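Local coordinates for uncharacterized hypothetical protein (Parabacteroides merdae, PDB 4EI0) that is of unknown function but belongs to the DUF4466 family and folds largely into antiparallel beta sheets, at residues N30-I44 and C106-E118. Sequence-based numbering, arbitrary orientation.
Sequences NIVGNEIEFAYAMAI and CAATLRYYYIIPE
E37 lies alongside the ring of Y113 in an antiparallel strand pair, 35-43 with 107-115, inside a five-stranded sheet. CD of E37 comes within 3.4 Å of CE1 of Y113, and the carboxylate and ring planes are 37° apart. CG of E37 is anti to the backbone N (chi1 -175°), which lays the extended chain along the tyrosine ring. OE2 of E37 also nears CD of R111 at 3.8 Å but forms its salt bridge with R23; R111 pairs with D81. With an alanine here, Y113 would probably lose the chain packed along CE1, and R23 this carboxylate.

I36, F38, Y40 and M42 alternate onto the other sheet face with Y114, Y112, L110 and A108. Of these, Y40 and M42 reach V131, and Y112 and Y114 reach V56 and V125 of the facing sheet. There CD1 of F38 meets the Y112 ring at its edge, 3.8 Å from CD2 of Y112. The bent chain of selenomethionine M42 sets its CE 3.8 Å from CG of L110.

Backbone hydrogen bonds join the strands at alternate pairs, from I36 with Y114 to M42 with A108. Beyond them, the type II turn I31 to N34 closes over I116. G33 N bonds I116 O, and I116 N reaches N34 O at 2.9 Å in an almost straight bond (178°).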
loop_
_atom_site.group_PDB
_atom_site.type_symbol
_atom_site.label_atom_id
_atom_site.label_comp_id
_atom_site.label_asym_id
_atom_site.label_seq_id
_atom_site.Cartn_x
_atom_site.Cartn_y
_atom_site.Cartn_z
ATOM N N ASN B 30 -7.452 -29.660 2.812
ATOM C CA ASN B 30 -6.038 -29.427 3.014
ATOM C C ASN B 30 -5.337 -30.804 2.802
ATOM O O ASN B 30 -5.419 -31.679 3.665
ATOM C CB ASN B 30 -5.814 -28.933 4.446
ATOM C CG ASN B 30 -6.459 -27.598 4.722
ATOM O OD1 ASN B 30 -6.286 -26.664 3.948
ATOM N ND2 ASN B 30 -7.159 -27.487 5.848
ATOM N N ILE B 31 -4.710 -30.958 1.635
ATOM C CA ILE B 31 -4.095 -32.182 1.162
ATOM C C ILE B 31 -2.552 -32.096 1.280
ATOM O O ILE B 31 -1.921 -31.095 0.898
ATOM C CB ILE B 31 -4.509 -32.458 -0.311
ATOM C CG1 ILE B 31 -6.030 -32.656 -0.393
ATOM C CG2 ILE B 31 -3.852 -33.765 -0.844
ATOM C CD1 ILE B 31 -6.574 -32.551 -1.810
ATOM N N VAL B 32 -1.954 -33.160 1.777
ATOM C CA VAL B 32 -0.495 -33.318 1.834
ATOM C C VAL B 32 0.189 -32.903 0.539
ATOM O O VAL B 32 -0.318 -33.178 -0.549
ATOM C CB VAL B 32 -0.090 -34.757 2.255
ATOM C CG1 VAL B 32 1.420 -34.940 2.158
ATOM C CG2 VAL B 32 -0.563 -35.031 3.697
ATOM N N GLY B 33 1.293 -32.157 0.666
ATOM C CA GLY B 33 1.994 -31.657 -0.508
ATOM C C GLY B 33 1.483 -30.304 -0.960
ATOM O O GLY B 33 2.161 -29.641 -1.681
ATOM N N ASN B 34 0.294 -29.886 -0.549
ATOM C CA ASN B 34 -0.269 -28.578 -0.993
ATOM C C ASN B 34 0.046 -27.525 0.092
ATOM O O ASN B 34 0.482 -27.814 1.201
ATOM C CB ASN B 34 -1.825 -28.628 -1.111
ATOM C CG ASN B 34 -2.323 -29.186 -2.435
ATOM O OD1 ASN B 34 -1.547 -29.527 -3.278
ATOM N ND2 ASN B 34 -3.653 -29.290 -2.592
ATOM N N GLU B 35 -0.219 -26.297 -0.239
ATOM C CA GLU B 35 0.008 -25.220 0.703
ATOM C C GLU B 35 -1.272 -24.785 1.414
ATOM O O GLU B 35 -2.376 -24.925 0.867
ATOM C CB GLU B 35 0.694 -24.076 -0.040
ATOM C CG GLU B 35 -0.140 -23.412 -1.091
ATOM C CD GLU B 35 0.674 -22.574 -2.085
ATOM O OE1 GLU B 35 1.884 -22.815 -2.348
ATOM O OE2 GLU B 35 0.061 -21.632 -2.597
ATOM N N ILE B 36 -1.129 -24.298 2.648
ATOM C CA ILE B 36 -2.159 -23.500 3.320
ATOM C C ILE B 36 -1.538 -22.093 3.398
ATOM O O ILE B 36 -0.404 -21.898 3.891
ATOM C CB ILE B 36 -2.496 -23.962 4.742
ATOM C CG1 ILE B 36 -2.729 -25.460 4.760
ATOM C CG2 ILE B 36 -3.685 -23.191 5.301
ATOM C CD1 ILE B 36 -3.210 -25.988 6.091
ATOM N N GLU B 37 -2.263 -21.143 2.843
ATOM C CA GLU B 37 -1.793 -19.775 2.684
ATOM C C GLU B 37 -2.500 -18.835 3.640
ATOM O O GLU B 37 -3.733 -18.888 3.769
ATOM C CB GLU B 37 -2.092 -19.309 1.290
ATOM C CG GLU B 37 -1.526 -17.932 0.988
ATOM C CD GLU B 37 -1.902 -17.439 -0.388
ATOM O OE1 GLU B 37 -2.243 -18.265 -1.265
ATOM O OE2 GLU B 37 -1.852 -16.220 -0.594
ATOM N N PHE B 38 -1.717 -17.971 4.275
ATOM C CA PHE B 38 -2.208 -17.029 5.282
ATOM C C PHE B 38 -1.732 -15.602 4.893
ATOM O O PHE B 38 -0.674 -15.451 4.278
ATOM C CB PHE B 38 -1.683 -17.394 6.674
ATOM C CG PHE B 38 -2.196 -18.696 7.226
ATOM C CD1 PHE B 38 -1.586 -19.881 6.905
ATOM C CD2 PHE B 38 -3.297 -18.721 8.034
ATOM C CE1 PHE B 38 -2.063 -21.076 7.411
ATOM C CE2 PHE B 38 -3.793 -19.912 8.534
ATOM C CZ PHE B 38 -3.168 -21.091 8.226
ATOM N N ALA B 39 -2.509 -14.575 5.248
ATOM C CA ALA B 39 -2.122 -13.176 5.068
ATOM C C ALA B 39 -2.038 -12.569 6.463
ATOM O O ALA B 39 -3.057 -12.459 7.140
ATOM C CB ALA B 39 -3.129 -12.427 4.209
ATOM N N TYR B 40 -0.819 -12.259 6.908
ATOM C CA TYR B 40 -0.543 -11.795 8.273
ATOM C C TYR B 40 -0.288 -10.281 8.195
ATOM O O TYR B 40 0.714 -9.866 7.625
ATOM C CB TYR B 40 0.674 -12.458 8.847
ATOM C CG TYR B 40 1.024 -12.108 10.294
ATOM C CD1 TYR B 40 0.049 -12.003 11.272
ATOM C CD2 TYR B 40 2.351 -11.921 10.681
ATOM C CE1 TYR B 40 0.372 -11.686 12.590
ATOM C CE2 TYR B 40 2.690 -11.630 12.010
ATOM C CZ TYR B 40 1.696 -11.522 12.962
ATOM O OH TYR B 40 2.031 -11.235 14.284
ATOM N N ALA B 41 -1.207 -9.500 8.778
ATOM C CA ALA B 41 -1.169 -8.032 8.803
ATOM C C ALA B 41 -0.631 -7.540 10.121
ATOM O O ALA B 41 -1.068 -8.003 11.180
ATOM C CB ALA B 41 -2.569 -7.469 8.593
HETATM N N MSE B 42 0.253 -6.548 10.052
HETATM C CA MSE B 42 0.871 -5.926 11.232
HETATM C C MSE B 42 0.834 -4.417 11.088
HETATM O O MSE B 42 0.887 -3.906 9.985
HETATM C CB MSE B 42 2.338 -6.371 11.343
HETATM C CG MSE B 42 2.526 -7.872 11.363
HETATM SE SE MSE B 42 4.260 -8.405 10.712
HETATM C CE MSE B 42 3.653 -8.268 8.786
ATOM N N ALA B 43 0.724 -3.688 12.189
ATOM C CA ALA B 43 0.680 -2.199 12.124
ATOM C C ALA B 43 1.097 -1.607 13.461
ATOM O O ALA B 43 0.766 -2.154 14.504
ATOM C CB ALA B 43 -0.710 -1.667 11.732
ATOM N N ILE B 44 1.869 -0.525 13.396
ATOM C CA ILE B 44 2.318 0.217 14.529
ATOM C C ILE B 44 2.156 1.669 14.144
ATOM O O ILE B 44 2.395 2.021 13.005
ATOM C CB ILE B 44 3.771 -0.123 14.917
ATOM C CG1 ILE B 44 4.141 0.566 16.252
ATOM C CG2 ILE B 44 4.759 0.270 13.828
ATOM C CD1 ILE B 44 5.488 0.157 16.817
ATOM N N CYS B 106 5.771 1.157 8.906
ATOM C CA CYS B 106 4.884 0.980 10.056
ATOM C C CYS B 106 3.752 -0.017 9.847
ATOM O O CYS B 106 2.980 -0.256 10.759
ATOM C CB CYS B 106 4.313 2.323 10.457
ATOM S SG CYS B 106 3.300 3.113 9.226
ATOM N N ALA B 107 3.627 -0.596 8.658
ATOM C CA ALA B 107 2.469 -1.451 8.362
ATOM C C ALA B 107 2.813 -2.360 7.208
ATOM O O ALA B 107 3.425 -1.925 6.224
ATOM C CB ALA B 107 1.169 -0.650 8.090
ATOM N N ALA B 108 2.477 -3.642 7.347
ATOM C CA ALA B 108 2.756 -4.579 6.240
ATOM C C ALA B 108 1.813 -5.770 6.344
ATOM O O ALA B 108 1.278 -6.068 7.400
ATOM C CB ALA B 108 4.176 -5.067 6.287
ATOM N N THR B 109 1.607 -6.422 5.212
ATOM C CA THR B 109 0.903 -7.703 5.155
ATOM C C THR B 109 1.727 -8.704 4.408
ATOM O O THR B 109 2.064 -8.488 3.254
ATOM C CB THR B 109 -0.430 -7.567 4.446
ATOM O OG1 THR B 109 -1.209 -6.625 5.134
ATOM C CG2 THR B 109 -1.193 -8.907 4.402
ATOM N N LEU B 110 2.149 -9.730 5.110
ATOM C CA LEU B 110 3.038 -10.729 4.563
ATOM C C LEU B 110 2.254 -11.992 4.401
ATOM O O LEU B 110 1.398 -12.289 5.238
ATOM C CB LEU B 110 4.213 -11.015 5.490
ATOM C CG LEU B 110 5.226 -9.891 5.767
ATOM C CD1 LEU B 110 6.184 -10.410 6.813
ATOM C CD2 LEU B 110 5.936 -9.459 4.473
ATOM N N ARG B 111 2.536 -12.706 3.305
ATOM C CA ARG B 111 1.932 -14.016 3.031
ATOM C C ARG B 111 2.820 -15.129 3.487
ATOM O O ARG B 111 4.018 -15.153 3.171
ATOM C CB ARG B 111 1.646 -14.117 1.567
ATOM C CG ARG B 111 0.537 -13.155 1.184
ATOM C CD ARG B 111 0.297 -13.126 -0.301
ATOM N NE ARG B 111 -0.702 -12.120 -0.562
ATOM C CZ ARG B 111 -0.980 -11.638 -1.754
ATOM N NH1 ARG B 111 -0.329 -12.066 -2.818
ATOM N NH2 ARG B 111 -1.888 -10.697 -1.861
ATOM N N TYR B 112 2.252 -16.034 4.282
ATOM C CA TYR B 112 2.930 -17.234 4.757
ATOM C C TYR B 112 2.308 -18.446 4.087
ATOM O O TYR B 112 1.069 -18.553 3.998
ATOM C CB TYR B 112 2.780 -17.340 6.262
ATOM C CG TYR B 112 3.146 -18.666 6.912
ATOM C CD1 TYR B 112 4.462 -19.041 7.106
ATOM C CD2 TYR B 112 2.167 -19.504 7.407
ATOM C CE1 TYR B 112 4.795 -20.236 7.706
ATOM C CE2 TYR B 112 2.484 -20.707 7.996
ATOM C CZ TYR B 112 3.787 -21.059 8.156
ATOM O OH TYR B 112 4.099 -22.223 8.788
ATOM N N TYR B 113 3.178 -19.334 3.633
ATOM C CA TYR B 113 2.829 -20.556 2.935
ATOM C C TYR B 113 3.336 -21.747 3.738
ATOM O O TYR B 113 4.538 -21.904 3.934
ATOM C CB TYR B 113 3.462 -20.530 1.548
ATOM C CG TYR B 113 2.912 -19.428 0.689
ATOM C CD1 TYR B 113 1.787 -19.626 -0.097
ATOM C CD2 TYR B 113 3.520 -18.192 0.653
ATOM C CE1 TYR B 113 1.291 -18.621 -0.900
ATOM C CE2 TYR B 113 3.039 -17.178 -0.138
ATOM C CZ TYR B 113 1.929 -17.397 -0.906
ATOM O OH TYR B 113 1.465 -16.379 -1.629
ATOM N N TYR B 114 2.411 -22.540 4.274
ATOM C CA TYR B 114 2.738 -23.750 4.977
ATOM C C TYR B 114 2.569 -24.885 3.975
ATOM O O TYR B 114 1.468 -25.068 3.450
ATOM C CB TYR B 114 1.787 -23.960 6.123
ATOM C CG TYR B 114 1.934 -25.233 6.882
ATOM C CD1 TYR B 114 2.921 -25.374 7.834
ATOM C CD2 TYR B 114 1.042 -26.286 6.723
ATOM C CE1 TYR B 114 3.040 -26.530 8.604
ATOM C CE2 TYR B 114 1.148 -27.456 7.496
ATOM C CZ TYR B 114 2.149 -27.584 8.409
ATOM O OH TYR B 114 2.283 -28.693 9.170
ATOM N N ILE B 115 3.634 -25.653 3.720
ATOM C CA ILE B 115 3.527 -26.814 2.806
ATOM C C ILE B 115 3.221 -28.012 3.719
ATOM O O ILE B 115 3.979 -28.314 4.610
ATOM C CB ILE B 115 4.782 -27.039 1.969
ATOM C CG1 ILE B 115 5.207 -25.780 1.206
ATOM C CG2 ILE B 115 4.532 -28.131 0.915
ATOM C CD1 ILE B 115 4.168 -25.232 0.239
ATOM N N ILE B 116 2.061 -28.647 3.508
ATOM C CA ILE B 116 1.516 -29.701 4.363
ATOM C C ILE B 116 2.406 -30.916 4.265
ATOM O O ILE B 116 2.642 -31.399 3.170
ATOM C CB ILE B 116 0.011 -30.020 3.981
ATOM C CG1 ILE B 116 -0.859 -28.775 4.107
ATOM C CG2 ILE B 116 -0.579 -31.107 4.822
ATOM C CD1 ILE B 116 -2.204 -28.836 3.413
ATOM N N PRO B 117 2.970 -31.390 5.415
ATOM C CA PRO B 117 3.959 -32.478 5.356
ATOM C C PRO B 117 3.235 -33.810 5.518
ATOM O O PRO B 117 2.129 -33.831 6.058
ATOM C CB PRO B 117 4.810 -32.221 6.582
ATOM C CG PRO B 117 3.782 -31.734 7.600
ATOM C CD PRO B 117 2.868 -30.857 6.797
ATOM N N GLU B 118 3.853 -34.893 5.050
ATOM C CA GLU B 118 3.316 -36.257 5.226
ATOM C C GLU B 118 2.915 -36.534 6.667
ATOM O O GLU B 118 1.892 -37.154 6.917
ATOM C CB GLU B 118 4.350 -37.295 4.758
ATOM C CG GLU B 118 3.940 -38.764 4.967
ATOM C CD GLU B 118 2.631 -39.095 4.244
ATOM O OE1 GLU B 118 2.369 -38.552 3.165
ATOM O OE2 GLU B 118 1.835 -39.863 4.770
#